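PDB 4DLL: 2-hydroxy-3-oxopropionate reductase, which probably catalyses the NAD(P)H-dependent reduction of 2-hydroxy-3-oxopropionate (tartronate semialdehyde) to glycerate. Local coordinates for residues 125-128 with 129-132; 131-134 with 135-139; 229-232 with 233-237; 238-242 with 243-247. All blocks are in the same frame, centred on the assembly; numbering follows the deposited sequence.

Contact 1. Residues 125-128 with 129-132; sequences SITP and REAR
Arg129 meets Thr127 through its CB, 4.2 Å from Thr127 OG1; its side chain touches Glu278 on helix 262-278, while its end leads away from the loop. Glu130 folds back over the start of the helix. Its OE1 takes two donors on the anti side of the carboxylate: Thr127 N at 3.0 Å, almost straight (170°), and Thr127 OG1 at 2.7 Å. Thr127 answers in kind, since Glu130 N donates to Thr127 OG1 over 3.2 Å; a chi1 of 49° swings that hydroxyl between the threonine's own N and carbonyl carbon, facing the helix end. Thr127 and Glu130 thus form a capping box, with Thr127 as N-cap of helix 128-140 in the NAD-binding domain. With an alanine in place of Glu130, Thr127 N and OG1 would probably lose their shared acceptor and the hydroxyl would be freer to turn from its post. Ala131 N donates to Thr127 O (2.9 Å), and Ala131 CB lies 4.4 Å from Ile126 CG2. Arg132 N bonds Pro128 O at 2.8 Å, while its side chain, kinked at chi3, brings one guanidinium face over the Pro128 carbonyl group and sends NH2 to a salt bridge with Glu278.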
loop_
_atom_site.group_PDB
_atom_site.type_symbol
_atom_site.label_atom_id
_atom_site.label_comp_id
_atom_site.label_asym_id
_atom_site.label_seq_id
_atom_site.Cartn_x
_atom_site.Cartn_y
_atom_site.Cartn_z
ATOM N N SER A 125 14.574 16.759 1.415
ATOM C CA SER A 125 13.690 16.401 2.545
ATOM C C SER A 125 14.164 17.222 3.769
ATOM O O SER A 125 15.350 17.221 4.131
ATOM C CB SER A 125 13.619 14.861 2.816
ATOM O OG SER A 125 12.592 14.202 2.037
ATOM N N ILE A 126 13.227 17.955 4.362
ATOM C CA ILE A 126 13.532 19.079 5.262
ATOM C C ILE A 126 12.259 19.241 6.074
ATOM O O ILE A 126 11.180 18.945 5.547
ATOM C CB ILE A 126 13.923 20.343 4.399
ATOM C CG1 ILE A 126 15.428 20.542 4.427
ATOM C CG2 ILE A 126 13.278 21.650 4.851
ATOM C CD1 ILE A 126 15.843 21.923 3.971
ATOM N N THR A 127 12.342 19.648 7.347
ATOM C CA THR A 127 11.127 19.606 8.207
ATOM C C THR A 127 10.209 20.720 7.804
ATOM O O THR A 127 10.711 21.768 7.393
ATOM C CB THR A 127 11.457 19.752 9.719
ATOM O OG1 THR A 127 12.336 20.873 9.913
ATOM C CG2 THR A 127 12.126 18.443 10.249
ATOM N N PRO A 128 8.884 20.535 7.925
ATOM C CA PRO A 128 8.059 21.686 7.555
ATOM C C PRO A 128 8.441 22.973 8.351
ATOM O O PRO A 128 8.434 24.073 7.772
ATOM C CB PRO A 128 6.633 21.218 7.848
ATOM C CG PRO A 128 6.670 19.761 7.914
ATOM C CD PRO A 128 8.073 19.402 8.396
ATOM N N ARG A 129 8.884 22.820 9.626
ATOM C CA ARG A 129 9.397 23.959 10.428
ATOM C C ARG A 129 10.557 24.644 9.703
ATOM O O ARG A 129 10.573 25.867 9.545
ATOM C CB ARG A 129 9.810 23.544 11.843
ATOM C CG ARG A 129 10.126 24.753 12.769
ATOM C CD ARG A 129 10.969 24.331 13.990
ATOM N NE ARG A 129 12.369 24.026 13.647
ATOM C CZ ARG A 129 13.297 24.918 13.262
ATOM N NH1 ARG A 129 13.024 26.224 13.125
ATOM N NH2 ARG A 129 14.526 24.500 12.994
ATOM N N GLU A 130 11.487 23.845 9.209
ATOM C CA GLU A 130 12.578 24.381 8.413
ATOM C C GLU A 130 12.134 25.045 7.112
ATOM O O GLU A 130 12.655 26.113 6.756
ATOM C CB GLU A 130 13.595 23.292 8.109
ATOM C CG GLU A 130 14.621 23.079 9.219
ATOM C CD GLU A 130 15.397 21.786 9.047
ATOM O OE1 GLU A 130 14.789 20.733 8.761
ATOM O OE2 GLU A 130 16.627 21.816 9.207
ATOM N N ALA A 131 11.189 24.412 6.400
ATOM C CA ALA A 131 10.636 25.034 5.177
ATOM C C ALA A 131 10.021 26.392 5.499
ATOM O O ALA A 131 10.263 27.335 4.743
ATOM C CB ALA A 131 9.609 24.123 4.462
ATOM N N ARG A 132 9.221 26.500 6.565
ATOM C CA ARG A 132 8.586 27.806 6.892
ATOM C C ARG A 132 9.619 28.908 7.252
ATOM O O ARG A 132 9.481 30.055 6.804
ATOM C CB ARG A 132 7.471 27.699 7.980
ATOM C CG ARG A 132 6.223 26.850 7.598
ATOM C CD ARG A 132 5.170 26.820 8.710
ATOM N NE ARG A 132 5.737 26.392 9.992
ATOM C CZ ARG A 132 5.749 25.137 10.477
ATOM N NH1 ARG A 132 5.201 24.115 9.808
ATOM N NH2 ARG A 132 6.310 24.909 11.679
#

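Contact 2. Residues 131-134 with 135-139; sequences ARDH and AARLG
The Arg137 guanidinium has Asp133 OD1 at its edge, near its plane, and makes a cation-pi contact with Phe106 of helix 98-107. Asp133 and Arg137 run side by side in the same direction, one helical turn apart, with carboxylate and guanidinium planes 33° apart. The salt bridge is long: Arg137 NH1 stands 4.0 Å from Asp133 OD1, and OD2 of that carboxylate is no nearer. A chi1 of -39°, with CG beside the backbone N, lays Arg137 CG 3.1 Å from Asp133 O; the bends at chi2 (-93°) and chi3 then turn the guanidinium alongside Asp133. The backbone adds ordinary helical bonds, among them Arg137 N to Asp133 O (3.1 Å) and Leu138 N to His134 O (3.1 Å). Leu138 CG sits 3.3 Å from that same His134 O, and its side chain, like His134, packs on His145 of strand 144-151. This is the inward face of the helix in a beta-alpha-beta crossover of the Rossmann-type domain, between strands 119-122 and 144-151. At such a separation the Asp133-Arg137 pair probably acts through loose electrostatic attraction, with Arg137 dividing its charge between the carboxylate and the Phe106 ring.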
loop_
_atom_site.group_PDB
_atom_site.type_symbol
_atom_site.label_atom_id
_atom_site.label_comp_id
_atom_site.label_asym_id
_atom_site.label_seq_id
_atom_site.Cartn_x
_atom_site.Cartn_y
_atom_site.Cartn_z
ATOM N N ALA A 131 11.189 24.412 6.400
ATOM C CA ALA A 131 10.636 25.034 5.177
ATOM C C ALA A 131 10.021 26.392 5.499
ATOM O O ALA A 131 10.263 27.335 4.743
ATOM C CB ALA A 131 9.609 24.123 4.462
ATOM N N ARG A 132 9.221 26.500 6.565
ATOM C CA ARG A 132 8.586 27.806 6.892
ATOM C C ARG A 132 9.619 28.908 7.252
ATOM O O ARG A 132 9.481 30.055 6.804
ATOM C CB ARG A 132 7.471 27.699 7.980
ATOM C CG ARG A 132 6.223 26.850 7.598
ATOM C CD ARG A 132 5.170 26.820 8.710
ATOM N NE ARG A 132 5.737 26.392 9.992
ATOM C CZ ARG A 132 5.749 25.137 10.477
ATOM N NH1 ARG A 132 5.201 24.115 9.808
ATOM N NH2 ARG A 132 6.310 24.909 11.679
ATOM N N ASP A 133 10.623 28.531 8.057
ATOM C CA ASP A 133 11.805 29.334 8.403
ATOM C C ASP A 133 12.585 29.836 7.168
ATOM O O ASP A 133 12.899 31.036 7.041
ATOM C CB ASP A 133 12.668 28.505 9.370
ATOM C CG ASP A 133 13.987 29.173 9.785
ATOM O OD1 ASP A 133 14.011 30.397 10.066
ATOM O OD2 ASP A 133 15.016 28.440 9.908
ATOM N N HIS A 134 12.880 28.939 6.226
ATOM C CA HIS A 134 13.555 29.333 4.966
ATOM C C HIS A 134 12.674 30.206 4.097
ATOM O O HIS A 134 13.135 31.169 3.499
ATOM C CB HIS A 134 14.026 28.099 4.173
ATOM C CG HIS A 134 15.024 27.287 4.902
ATOM N ND1 HIS A 134 15.441 26.056 4.461
ATOM C CD2 HIS A 134 15.653 27.500 6.087
ATOM C CE1 HIS A 134 16.302 25.547 5.326
ATOM N NE2 HIS A 134 16.453 26.399 6.320
ATOM N N ALA A 135 11.397 29.896 4.058
ATOM C CA ALA A 135 10.441 30.722 3.335
ATOM C C ALA A 135 10.366 32.166 3.927
ATOM O O ALA A 135 10.298 33.151 3.168
ATOM C CB ALA A 135 9.101 30.045 3.385
ATOM N N ALA A 136 10.439 32.290 5.278
ATOM C CA ALA A 136 10.430 33.629 5.928
ATOM C C ALA A 136 11.703 34.439 5.573
ATOM O O ALA A 136 11.568 35.580 5.111
ATOM C CB ALA A 136 10.220 33.521 7.486
ATOM N N ARG A 137 12.905 33.840 5.739
ATOM C CA ARG A 137 14.166 34.527 5.422
ATOM C C ARG A 137 14.222 34.986 3.971
ATOM O O ARG A 137 14.451 36.170 3.700
ATOM C CB ARG A 137 15.409 33.684 5.689
ATOM C CG ARG A 137 15.374 32.844 6.913
ATOM C CD ARG A 137 15.961 33.454 8.134
ATOM N NE ARG A 137 17.430 33.449 8.096
ATOM C CZ ARG A 137 18.214 32.422 8.451
ATOM N NH1 ARG A 137 17.698 31.259 8.861
ATOM N NH2 ARG A 137 19.536 32.559 8.384
ATOM N N LEU A 138 14.055 34.062 3.028
ATOM C CA LEU A 138 14.045 34.462 1.605
ATOM C C LEU A 138 13.016 35.551 1.308
ATOM O O LEU A 138 13.292 36.482 0.547
ATOM C CB LEU A 138 13.888 33.273 0.633
ATOM C CG LEU A 138 14.818 32.087 0.852
ATOM C CD1 LEU A 138 14.650 31.006 -0.189
ATOM C CD2 LEU A 138 16.272 32.490 0.918
ATOM N N GLY A 139 11.826 35.424 1.863
ATOM C CA GLY A 139 10.820 36.462 1.684
ATOM C C GLY A 139 11.358 37.794 2.213
ATOM O O GLY A 139 11.227 38.832 1.546
#

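Contact 3. Residues 229-232 with 233-237; sequences KVKE and AITGG
Ala233 N reaches two carbonyls with weak bonds, Lys229 O at 2.8 Å and Val230 O at 3.1 Å, whereas Ile234 N points almost straight (177°) at Val230 O over 3.1 Å, and from Ile234 to Gly237 the chain makes a type II turn. Ile234 straddles the Val230 carbonyl: its CG1 and CG2 each come 3.5 Å from Val230 O, because a chi1 of 77° sets the two branches astride the backbone N. The same side chain packs on Leu244 and on Asn202 of the second subunit. Cutting it back to an alanine would probably open a gap between the Val230 carbonyl, Leu244 and the neighbouring subunit. Thr235 points back at the helix, with its OG1 2.9 Å from Lys231 O and close to the side chain of Gln245 as well. On the outer side Lys229 NZ forms a salt bridge with Glu232 OE1 (3.1 Å), coming in from above the carboxylate plane. Arg185 of the second subunit donates to Glu232 O in the last turn of the helix and to Thr235 O in the turn beyond it. Gly236, with phi at 96°, holds the third position of the turn, where a side chain would jam against the preceding carbonyl. A glycine in that place is characteristic of type II turns, and here it takes the chain out of helix 227-234 at the dimer interface.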
loop_
_atom_site.group_PDB
_atom_site.type_symbol
_atom_site.label_atom_id
_atom_site.label_comp_id
_atom_site.label_asym_id
_atom_site.label_seq_id
_atom_site.Cartn_x
_atom_site.Cartn_y
_atom_site.Cartn_z
ATOM N N LYS A 229 5.048 -16.810 -5.122
ATOM C CA LYS A 229 3.698 -17.202 -5.612
ATOM C C LYS A 229 2.654 -16.390 -4.888
ATOM O O LYS A 229 1.705 -15.920 -5.480
ATOM C CB LYS A 229 3.407 -18.704 -5.426
ATOM C CG LYS A 229 4.016 -19.654 -6.477
ATOM C CD LYS A 229 3.626 -19.318 -7.911
ATOM C CE LYS A 229 2.352 -20.000 -8.341
ATOM N NZ LYS A 229 2.006 -19.628 -9.744
ATOM N N VAL A 230 2.843 -16.263 -3.582
ATOM C CA VAL A 230 2.079 -15.388 -2.748
ATOM C C VAL A 230 2.016 -13.968 -3.300
ATOM O O VAL A 230 0.940 -13.374 -3.330
ATOM C CB VAL A 230 2.660 -15.372 -1.317
ATOM C CG1 VAL A 230 2.102 -14.210 -0.551
ATOM C CG2 VAL A 230 2.322 -16.695 -0.615
ATOM N N LYS A 231 3.134 -13.424 -3.761
ATOM C CA LYS A 231 3.126 -12.066 -4.274
ATOM C C LYS A 231 2.281 -12.047 -5.511
ATOM O O LYS A 231 1.514 -11.100 -5.725
ATOM C CB LYS A 231 4.552 -11.577 -4.613
ATOM C CG LYS A 231 4.594 -10.167 -5.162
ATOM C CD LYS A 231 5.980 -9.621 -5.216
ATOM C CE LYS A 231 6.080 -8.421 -6.123
ATOM N NZ LYS A 231 6.009 -8.666 -7.617
ATOM N N GLU A 232 2.438 -13.095 -6.331
ATOM C CA GLU A 232 1.738 -13.228 -7.602
ATOM C C GLU A 232 0.246 -13.391 -7.383
ATOM O O GLU A 232 -0.564 -13.054 -8.280
ATOM C CB GLU A 232 2.234 -14.461 -8.389
ATOM C CG GLU A 232 1.754 -14.489 -9.893
ATOM C CD GLU A 232 1.935 -15.852 -10.582
ATOM O OE1 GLU A 232 2.759 -16.686 -10.109
ATOM O OE2 GLU A 232 1.229 -16.086 -11.598
ATOM N N ALA A 233 -0.112 -13.975 -6.230
ATOM C CA ALA A 233 -1.527 -14.320 -5.930
ATOM C C ALA A 233 -2.303 -13.091 -5.486
ATOM O O ALA A 233 -3.388 -12.793 -6.012
ATOM C CB ALA A 233 -1.626 -15.448 -4.882
ATOM N N ILE A 234 -1.730 -12.357 -4.543
ATOM C CA ILE A 234 -2.352 -11.117 -4.066
ATOM C C ILE A 234 -2.225 -9.882 -4.990
ATOM O O ILE A 234 -2.794 -8.827 -4.681
ATOM C CB ILE A 234 -1.828 -10.784 -2.645
ATOM C CG1 ILE A 234 -0.424 -10.201 -2.715
ATOM C CG2 ILE A 234 -1.855 -12.091 -1.761
ATOM C CD1 ILE A 234 0.246 -9.998 -1.336
ATOM N N THR A 235 -1.543 -10.012 -6.134
ATOM C CA THR A 235 -1.387 -8.885 -7.067
ATOM C C THR A 235 -2.763 -8.595 -7.707
ATOM O O THR A 235 -3.379 -9.501 -8.260
ATOM C CB THR A 235 -0.231 -9.146 -8.136
ATOM O OG1 THR A 235 1.075 -8.949 -7.547
ATOM C CG2 THR A 235 -0.373 -8.305 -9.487
ATOM N N GLY A 236 -3.252 -7.362 -7.596
ATOM C CA GLY A 236 -4.490 -7.003 -8.242
ATOM C C GLY A 236 -5.709 -7.077 -7.349
ATOM O O GLY A 236 -6.825 -6.888 -7.827
ATOM N N GLY A 237 -5.485 -7.367 -6.067
ATOM C CA GLY A 237 -6.517 -7.377 -5.028
ATOM C C GLY A 237 -6.317 -6.229 -4.040
ATOM O O GLY A 237 -5.600 -5.250 -4.337
#

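Contact 4. Residues 238-242 with 243-247; sequences FADSR and VLQLH
Ser241 caps the N terminus of the short helix 242-245, which stands at the dimer interface. Its OG accepts from Leu244 N at 2.8 Å along a nearly straight line (169°). A chi1 of 78° turns OG toward the first-turn amides, where it also lies 3.7 Å from Val243 CB. The backbone closes behind it: Gln245 N donates to Ser241 O (3.2 Å) and Leu246 N to Arg242 O (2.9 Å). One residue earlier, Asp240 OD1 takes a weak bond from Ser241 N at 2.9 Å, and the end of the Gln245 side chain crosses this carboxylate at about a right angle. Leu244 fills the corner beside them, its CD2 3.7 Å from Ala239 O and 3.8 Å from Asp240 OD1, and packs further on Val213 of helix 194-222. Arg242 has its chain bent at chi2 and chi3 and reaches over to the second subunit, where NH1 bonds Gly236 O. Ser241 itself touches Ser241 of that subunit. A serine hydroxyl taking the amide hydrogen three residues on is the classical N-cap, used here right where two copies of the cap meet across the dimer.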
loop_
_atom_site.group_PDB
_atom_site.type_symbol
_atom_site.label_atom_id
_atom_site.label_comp_id
_atom_site.label_asym_id
_atom_site.label_seq_id
_atom_site.Cartn_x
_atom_site.Cartn_y
_atom_site.Cartn_z
ATOM N N PHE A 238 -6.928 -6.343 -2.859
ATOM C CA PHE A 238 -6.912 -5.257 -1.900
ATOM C C PHE A 238 -5.512 -5.080 -1.312
ATOM O O PHE A 238 -5.201 -4.017 -0.772
ATOM C CB PHE A 238 -7.905 -5.521 -0.757
ATOM C CG PHE A 238 -9.360 -5.227 -1.101
ATOM C CD1 PHE A 238 -9.765 -5.029 -2.418
ATOM C CD2 PHE A 238 -10.308 -5.179 -0.099
ATOM C CE1 PHE A 238 -11.136 -4.737 -2.728
ATOM C CE2 PHE A 238 -11.668 -4.900 -0.390
ATOM C CZ PHE A 238 -12.082 -4.692 -1.715
ATOM N N ALA A 239 -4.666 -6.095 -1.413
ATOM C CA ALA A 239 -3.337 -5.987 -0.794
ATOM C C ALA A 239 -2.337 -5.365 -1.775
ATOM O O ALA A 239 -1.153 -5.250 -1.472
ATOM C CB ALA A 239 -2.838 -7.319 -0.317
ATOM N N ASP A 240 -2.797 -4.986 -2.957
ATOM C CA ASP A 240 -1.828 -4.566 -3.956
ATOM C C ASP A 240 -1.409 -3.116 -3.732
ATOM O O ASP A 240 -2.222 -2.313 -3.296
ATOM C CB ASP A 240 -2.385 -4.742 -5.379
ATOM C CG ASP A 240 -1.296 -4.758 -6.413
ATOM O OD1 ASP A 240 -0.063 -4.842 -6.045
ATOM O OD2 ASP A 240 -1.686 -4.701 -7.590
ATOM N N SER A 241 -0.139 -2.807 -4.004
ATOM C CA SER A 241 0.407 -1.469 -3.786
ATOM C C SER A 241 1.676 -1.221 -4.622
ATOM O O SER A 241 2.259 -2.167 -5.158
ATOM C CB SER A 241 0.728 -1.285 -2.327
ATOM O OG SER A 241 1.949 -1.926 -1.995
ATOM N N ARG A 242 2.115 0.037 -4.751
ATOM C CA ARG A 242 3.394 0.320 -5.406
ATOM C C ARG A 242 4.555 -0.264 -4.555
ATOM O O ARG A 242 5.517 -0.773 -5.113
ATOM C CB ARG A 242 3.597 1.848 -5.639
ATOM C CG ARG A 242 4.825 2.209 -6.563
ATOM C CD ARG A 242 4.432 1.930 -8.057
ATOM N NE ARG A 242 3.099 2.515 -8.283
ATOM C CZ ARG A 242 2.903 3.808 -8.596
ATOM N NH1 ARG A 242 3.972 4.616 -8.771
ATOM N NH2 ARG A 242 1.651 4.297 -8.745
ATOM N N VAL A 243 4.394 -0.286 -3.225
ATOM C CA VAL A 243 5.410 -0.900 -2.346
ATOM C C VAL A 243 5.525 -2.425 -2.536
ATOM O O VAL A 243 6.678 -2.951 -2.625
ATOM C CB VAL A 243 5.211 -0.518 -0.888
ATOM C CG1 VAL A 243 5.933 -1.516 0.102
ATOM C CG2 VAL A 243 5.676 0.924 -0.685
ATOM N N LEU A 244 4.379 -3.130 -2.639
ATOM C CA LEU A 244 4.436 -4.572 -2.917
ATOM C C LEU A 244 5.170 -4.856 -4.231
ATOM O O LEU A 244 6.076 -5.677 -4.256
ATOM C CB LEU A 244 3.040 -5.219 -2.953
ATOM C CG LEU A 244 2.886 -6.682 -3.404
ATOM C CD1 LEU A 244 3.697 -7.627 -2.490
ATOM C CD2 LEU A 244 1.385 -7.138 -3.423
ATOM N N GLN A 245 4.775 -4.190 -5.316
ATOM C CA GLN A 245 5.399 -4.427 -6.621
ATOM C C GLN A 245 6.876 -3.992 -6.685
ATOM O O GLN A 245 7.666 -4.634 -7.381
ATOM C CB GLN A 245 4.632 -3.727 -7.751
ATOM C CG GLN A 245 3.109 -4.116 -7.810
ATOM C CD GLN A 245 2.876 -5.674 -7.942
ATOM O OE1 GLN A 245 2.122 -6.290 -7.152
ATOM N NE2 GLN A 245 3.546 -6.291 -8.918
ATOM N N LEU A 246 7.257 -2.891 -6.018
ATOM C CA LEU A 246 8.650 -2.478 -6.168
ATOM C C LEU A 246 9.494 -3.167 -5.117
ATOM O O LEU A 246 10.193 -4.099 -5.439
ATOM C CB LEU A 246 8.835 -0.960 -6.148
ATOM C CG LEU A 246 10.267 -0.413 -6.364
ATOM C CD1 LEU A 246 10.610 -0.282 -7.914
ATOM C CD2 LEU A 246 10.450 0.938 -5.628
ATOM N N HIS A 247 9.398 -2.733 -3.861
ATOM C CA HIS A 247 10.139 -3.343 -2.747
ATOM C C HIS A 247 9.872 -4.805 -2.453
ATOM O O HIS A 247 10.742 -5.487 -1.888
ATOM C CB HIS A 247 9.844 -2.571 -1.492
ATOM C CG HIS A 247 9.965 -1.091 -1.674
ATOM N ND1 HIS A 247 11.164 -0.425 -1.546
ATOM C CD2 HIS A 247 9.047 -0.159 -2.018
ATOM C CE1 HIS A 247 10.975 0.858 -1.789
ATOM N NE2 HIS A 247 9.703 1.041 -2.094
#

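Overall arrangement
Following the chain from the N terminus, contact 1 closes the step from the loop after strand 119-122 into helix 128-140, and contact 2 carries straight on along that helix; they share Ala131 and Arg132 and also meet where Ile126 CD1 packs on His134 CE1. On the opposite side of the chain's centre, contact 3 (about 38 Å from contact 1, centre to centre) ends helix 227-234 and contact 4 (about 29 Å) begins helix 242-245. These two touch through Ile234 and Leu244, and both face the second subunit. Contacts 1 and 2 overlap at their ends, contacts 3 and 4 follow in series, and none nests or crosses: two belong to the Rossmann-type domain, two to the helical part at the dimer interface.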